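Local coordinates for extracellular solute-binding protein family 1 (Arthrobacter chlorophenolicus, PDB 4R2F) that probably captures sugars outside the cell for an ABC-type transporter, and is found here with the disaccharide laminaribiose bound, at residues Q110-K122 with M314-E327. Sequence-based numbering, arbitrary orientation.
Sequences QGQIAYADKVIEK and MMYTNTPSQEASEE
Met315 sets CG anti to its carbonyl carbon (chi1 -71°) and bends at chi3, which brings CE against Val119 CG2 at 3.7 Å and beside Ala116. Glu326 also has CG anti to its carbonyl carbon, and its extended chain crosses Val119, with CG 3.8 Å from Val119 CG2. Its carboxylate lies over Lys118 CB. The two helices, 117-122 and 322-327, cross at -47°. Glu326 OE2 accepts from Gln322 NE2 at 2.9 Å, above the carboxylate plane but within the amide plane. It also accepts from water 3, which donates to Tyr115 O as well. With an alanine here, the Gln322 amide would probably be free to turn and water 3 would lose one of its two acceptors. As it stands, the amide is held beside Ala114 CB. Beyond the helices, the short, weakly bonded strand 113-114 runs antiparallel to strand 306-316. Ala114 N donates to Met315 O at 2.8 Å, and Thr317 N to Gln112 O at 2.9 Å. Water 2 links Ala114 O to Met315 N. The buried Glu326 carboxylate thus takes bonds from an amide and a water, which probably offsets part of the cost of burying its charge between the two helices.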
loop_
_atom_site.group_PDB
_atom_site.type_symbol
_atom_site.label_atom_id
_atom_site.label_comp_id
_atom_site.label_asym_id
_atom_site.label_seq_id
_atom_site.Cartn_x
_atom_site.Cartn_y
_atom_site.Cartn_z
ATOM N N GLN A 110 5.344 9.620 19.756
ATOM C CA GLN A 110 6.321 10.678 19.987
ATOM C C GLN A 110 5.659 11.960 20.430
ATOM O O GLN A 110 6.337 12.919 20.688
ATOM C CB GLN A 110 7.114 10.997 18.710
ATOM C CG GLN A 110 8.024 9.888 18.220
ATOM C CD GLN A 110 8.644 10.201 16.858
ATOM O OE1 GLN A 110 8.730 11.357 16.431
ATOM N NE2 GLN A 110 9.088 9.169 16.190
ATOM N N GLY A 111 4.343 11.999 20.466
ATOM C CA GLY A 111 3.658 13.168 20.948
ATOM C C GLY A 111 3.571 14.311 19.956
ATOM O O GLY A 111 3.385 15.446 20.369
ATOM N N GLN A 112 3.631 14.022 18.657
ATOM C CA GLN A 112 3.673 15.064 17.617
ATOM C C GLN A 112 2.432 15.062 16.721
ATOM O O GLN A 112 2.288 15.918 15.841
ATOM C CB GLN A 112 4.893 14.869 16.712
ATOM C CG GLN A 112 6.212 14.640 17.430
ATOM C CD GLN A 112 6.945 15.916 17.767
ATOM O OE1 GLN A 112 6.421 17.016 17.621
ATOM N NE2 GLN A 112 8.181 15.772 18.206
ATOM N N ILE A 113 1.545 14.100 16.948
ATOM C CA ILE A 113 0.276 14.033 16.236
ATOM C C ILE A 113 -0.758 14.942 16.907
ATOM O O ILE A 113 -0.695 15.173 18.107
ATOM C CB ILE A 113 -0.209 12.566 16.187
ATOM C CG1 ILE A 113 -0.877 12.252 14.857
ATOM C CG2 ILE A 113 -1.113 12.228 17.375
ATOM C CD1 ILE A 113 0.118 12.136 13.717
ATOM N N ALA A 114 -1.698 15.472 16.128
ATOM C CA ALA A 114 -2.911 16.085 16.693
ATOM C C ALA A 114 -4.106 15.144 16.511
ATOM O O ALA A 114 -4.419 14.765 15.383
ATOM C CB ALA A 114 -3.182 17.421 16.026
ATOM N N TYR A 115 -4.763 14.775 17.610
ATOM C CA TYR A 115 -5.856 13.809 17.579
ATOM C C TYR A 115 -6.988 14.373 16.744
ATOM O O TYR A 115 -7.233 15.571 16.761
ATOM C CB TYR A 115 -6.338 13.454 19.005
ATOM C CG TYR A 115 -5.297 12.698 19.772
ATOM C CD1 TYR A 115 -4.987 11.399 19.434
ATOM C CD2 TYR A 115 -4.584 13.292 20.816
ATOM C CE1 TYR A 115 -3.990 10.698 20.103
ATOM C CE2 TYR A 115 -3.597 12.589 21.501
ATOM C CZ TYR A 115 -3.293 11.305 21.129
ATOM O OH TYR A 115 -2.292 10.593 21.779
ATOM N N ALA A 116 -7.653 13.485 16.010
ATOM C CA ALA A 116 -8.676 13.854 15.044
ATOM C C ALA A 116 -10.108 13.817 15.564
ATOM O O ALA A 116 -11.052 13.831 14.764
ATOM C CB ALA A 116 -8.543 12.951 13.821
ATOM N N ASP A 117 -10.281 13.827 16.882
ATOM C CA ASP A 117 -11.608 13.695 17.485
ATOM C C ASP A 117 -12.563 14.788 17.022
ATOM O O ASP A 117 -13.719 14.508 16.755
ATOM C CB ASP A 117 -11.524 13.707 19.015
ATOM C CG ASP A 117 -10.738 12.531 19.556
ATOM O OD1 ASP A 117 -9.829 12.046 18.862
ATOM O OD2 ASP A 117 -11.024 12.083 20.668
ATOM N N LYS A 118 -12.087 16.026 16.940
ATOM C CA LYS A 118 -12.936 17.139 16.514
ATOM C C LYS A 118 -13.326 17.017 15.042
ATOM O O LYS A 118 -14.420 17.413 14.660
ATOM C CB LYS A 118 -12.256 18.497 16.792
ATOM C CG LYS A 118 -12.206 18.925 18.261
ATOM C CD LYS A 118 -13.467 19.642 18.753
ATOM C CE LYS A 118 -13.758 20.952 18.020
ATOM N NZ LYS A 118 -14.770 20.818 16.923
ATOM N N VAL A 119 -12.421 16.506 14.209
ATOM C CA VAL A 119 -12.751 16.220 12.801
ATOM C C VAL A 119 -13.859 15.193 12.730
ATOM O O VAL A 119 -14.839 15.383 12.019
ATOM C CB VAL A 119 -11.510 15.713 12.014
ATOM C CG1 VAL A 119 -11.910 15.130 10.658
ATOM C CG2 VAL A 119 -10.505 16.852 11.854
ATOM N N ILE A 120 -13.723 14.123 13.507
ATOM C CA ILE A 120 -14.746 13.094 13.564
ATOM C C ILE A 120 -16.116 13.689 13.949
ATOM O O ILE A 120 -17.117 13.351 13.340
ATOM C CB ILE A 120 -14.389 11.987 14.566
ATOM C CG1 ILE A 120 -13.139 11.194 14.129
ATOM C CG2 ILE A 120 -15.566 11.033 14.748
ATOM C CD1 ILE A 120 -13.261 10.476 12.820
ATOM N N GLU A 121 -16.146 14.544 14.966
ATOM C CA GLU A 121 -17.380 15.257 15.368
ATOM C C GLU A 121 -17.957 16.064 14.224
ATOM O O GLU A 121 -19.155 16.012 13.990
ATOM C CB GLU A 121 -17.131 16.251 16.509
ATOM C CG GLU A 121 -16.821 15.678 17.882
ATOM C CD GLU A 121 -16.323 16.757 18.855
ATOM O OE1 GLU A 121 -16.849 17.896 18.817
ATOM O OE2 GLU A 121 -15.401 16.481 19.662
ATOM N N LYS A 122 -17.112 16.836 13.531
ATOM C CA LYS A 122 -17.568 17.626 12.419
ATOM C C LYS A 122 -18.125 16.740 11.302
ATOM O O LYS A 122 -19.102 17.107 10.657
ATOM C CB LYS A 122 -16.479 18.565 11.887
ATOM C CG LYS A 122 -16.059 19.680 12.848
ATOM C CD LYS A 122 -14.789 20.367 12.323
ATOM C CE LYS A 122 -14.541 21.716 12.959
ATOM N NZ LYS A 122 -15.521 22.705 12.445
ATOM N N MET A 314 -3.492 12.608 8.472
ATOM C CA MET A 314 -3.032 12.873 9.809
ATOM C C MET A 314 -2.729 14.348 9.992
ATOM O O MET A 314 -2.376 15.072 9.058
ATOM C CB MET A 314 -1.820 11.971 10.154
ATOM C CG MET A 314 -0.528 12.195 9.419
ATOM S SD MET A 314 0.535 10.742 9.427
ATOM C CE MET A 314 -0.100 9.910 7.989
ATOM N N MET A 315 -2.953 14.800 11.210
ATOM C CA MET A 315 -2.706 16.184 11.591
ATOM C C MET A 315 -1.563 16.183 12.617
ATOM O O MET A 315 -1.388 15.201 13.336
ATOM C CB MET A 315 -3.996 16.792 12.212
ATOM C CG MET A 315 -5.146 17.070 11.267
ATOM S SD MET A 315 -6.574 17.864 12.041
ATOM C CE MET A 315 -7.036 16.569 13.143
ATOM N N TYR A 316 -0.807 17.278 12.684
ATOM C CA TYR A 316 0.373 17.397 13.540
ATOM C C TYR A 316 0.268 18.573 14.497
ATOM O O TYR A 316 -0.412 19.554 14.197
ATOM C CB TYR A 316 1.614 17.629 12.680
ATOM C CG TYR A 316 1.934 16.501 11.718
ATOM C CD1 TYR A 316 1.262 16.371 10.518
ATOM C CD2 TYR A 316 2.899 15.570 12.025
ATOM C CE1 TYR A 316 1.549 15.341 9.640
ATOM C CE2 TYR A 316 3.198 14.537 11.160
ATOM C CZ TYR A 316 2.533 14.422 9.961
ATOM O OH TYR A 316 2.868 13.398 9.086
ATOM N N THR A 317 0.991 18.495 15.618
ATOM C CA THR A 317 0.986 19.569 16.608
ATOM C C THR A 317 1.587 20.859 16.073
ATOM O O THR A 317 1.209 21.936 16.511
ATOM C CB THR A 317 1.717 19.189 17.911
ATOM O OG1 THR A 317 3.040 18.747 17.601
ATOM C CG2 THR A 317 0.955 18.083 18.672
ATOM N N ASN A 318 2.528 20.750 15.139
ATOM C CA ASN A 318 3.123 21.926 14.538
ATOM C C ASN A 318 2.225 22.507 13.473
ATOM O O ASN A 318 2.395 22.232 12.282
ATOM C CB ASN A 318 4.494 21.603 13.942
ATOM C CG ASN A 318 5.201 22.854 13.412
ATOM O OD1 ASN A 318 4.727 23.963 13.604
ATOM N ND2 ASN A 318 6.307 22.664 12.712
ATOM N N THR A 319 1.253 23.301 13.920
ATOM C CA THR A 319 0.291 23.956 13.037
ATOM C C THR A 319 0.152 25.384 13.519
ATOM O O THR A 319 0.247 25.637 14.711
ATOM C CB THR A 319 -1.111 23.261 13.048
ATOM O OG1 THR A 319 -2.069 24.020 12.286
ATOM C CG2 THR A 319 -1.644 23.096 14.466
ATOM N N PRO A 320 -0.068 26.321 12.601
ATOM C CA PRO A 320 -0.354 27.681 13.040
ATOM C C PRO A 320 -1.721 27.778 13.687
ATOM O O PRO A 320 -1.950 28.687 14.463
ATOM C CB PRO A 320 -0.327 28.484 11.732
ATOM C CG PRO A 320 -0.647 27.485 10.683
ATOM C CD PRO A 320 0.042 26.234 11.135
ATOM N N SER A 321 -2.633 26.863 13.367
ATOM C CA SER A 321 -3.967 26.861 13.989
ATOM C C SER A 321 -4.584 25.480 13.914
ATOM O O SER A 321 -4.844 24.997 12.813
ATOM C CB SER A 321 -4.895 27.841 13.257
ATOM O OG SER A 321 -6.230 27.675 13.710
ATOM N N GLN A 322 -4.848 24.858 15.066
ATOM C CA GLN A 322 -5.483 23.534 15.083
ATOM C C GLN A 322 -6.893 23.540 14.510
ATOM O O GLN A 322 -7.296 22.589 13.866
ATOM C CB GLN A 322 -5.493 22.947 16.502
ATOM C CG GLN A 322 -6.078 21.542 16.595
ATOM C CD GLN A 322 -5.389 20.518 15.705
ATOM O OE1 GLN A 322 -4.181 20.615 15.421
ATOM N NE2 GLN A 322 -6.149 19.506 15.283
ATOM N N GLU A 323 -7.654 24.603 14.754
ATOM C CA GLU A 323 -8.955 24.730 14.121
ATOM C C GLU A 323 -8.877 24.709 12.606
ATOM O O GLU A 323 -9.738 24.131 11.940
ATOM C CB GLU A 323 -9.649 26.008 14.553
ATOM C CG GLU A 323 -10.295 25.926 15.915
ATOM C CD GLU A 323 -11.186 27.116 16.189
ATOM O OE1 GLU A 323 -11.768 27.698 15.233
ATOM O OE2 GLU A 323 -11.292 27.458 17.379
ATOM N N ALA A 324 -7.870 25.371 12.061
ATOM C CA ALA A 324 -7.694 25.398 10.619
ATOM C C ALA A 324 -7.263 24.033 10.072
ATOM O O ALA A 324 -7.751 23.610 9.024
ATOM C CB ALA A 324 -6.683 26.476 10.227
ATOM N N SER A 325 -6.351 23.351 10.754
ATOM C CA SER A 325 -6.001 21.985 10.359
ATOM C C SER A 325 -7.300 21.161 10.227
ATOM O O SER A 325 -7.522 20.503 9.226
ATOM C CB SER A 325 -5.070 21.345 11.379
ATOM O OG SER A 325 -3.806 21.968 11.388
ATOM N N GLU A 326 -8.175 21.283 11.223
ATOM C CA GLU A 326 -9.411 20.513 11.284
ATOM C C GLU A 326 -10.352 20.883 10.165
ATOM O O GLU A 326 -10.917 20.013 9.524
ATOM C CB GLU A 326 -10.077 20.698 12.645
ATOM C CG GLU A 326 -9.326 19.923 13.699
ATOM C CD GLU A 326 -9.543 20.401 15.113
ATOM O OE1 GLU A 326 -10.245 21.415 15.366
ATOM O OE2 GLU A 326 -8.998 19.713 15.988
ATOM N N GLU A 327 -10.499 22.176 9.911
ATOM C CA GLU A 327 -11.302 22.627 8.783
ATOM C C GLU A 327 -10.755 22.121 7.460
ATOM O O GLU A 327 -11.528 21.685 6.601
ATOM C CB GLU A 327 -11.397 24.158 8.744
ATOM C CG GLU A 327 -12.307 24.771 9.810
ATOM C CD GLU A 327 -13.748 24.254 9.786
ATOM O OE1 GLU A 327 -14.382 24.213 8.707
ATOM O OE2 GLU A 327 -14.261 23.910 10.870
HETATM O O HOH W 1 4.338 18.199 14.702
HETATM O O HOH W 2 -4.439 13.169 13.062
HETATM O O HOH W 3 -9.449 16.978 15.876
#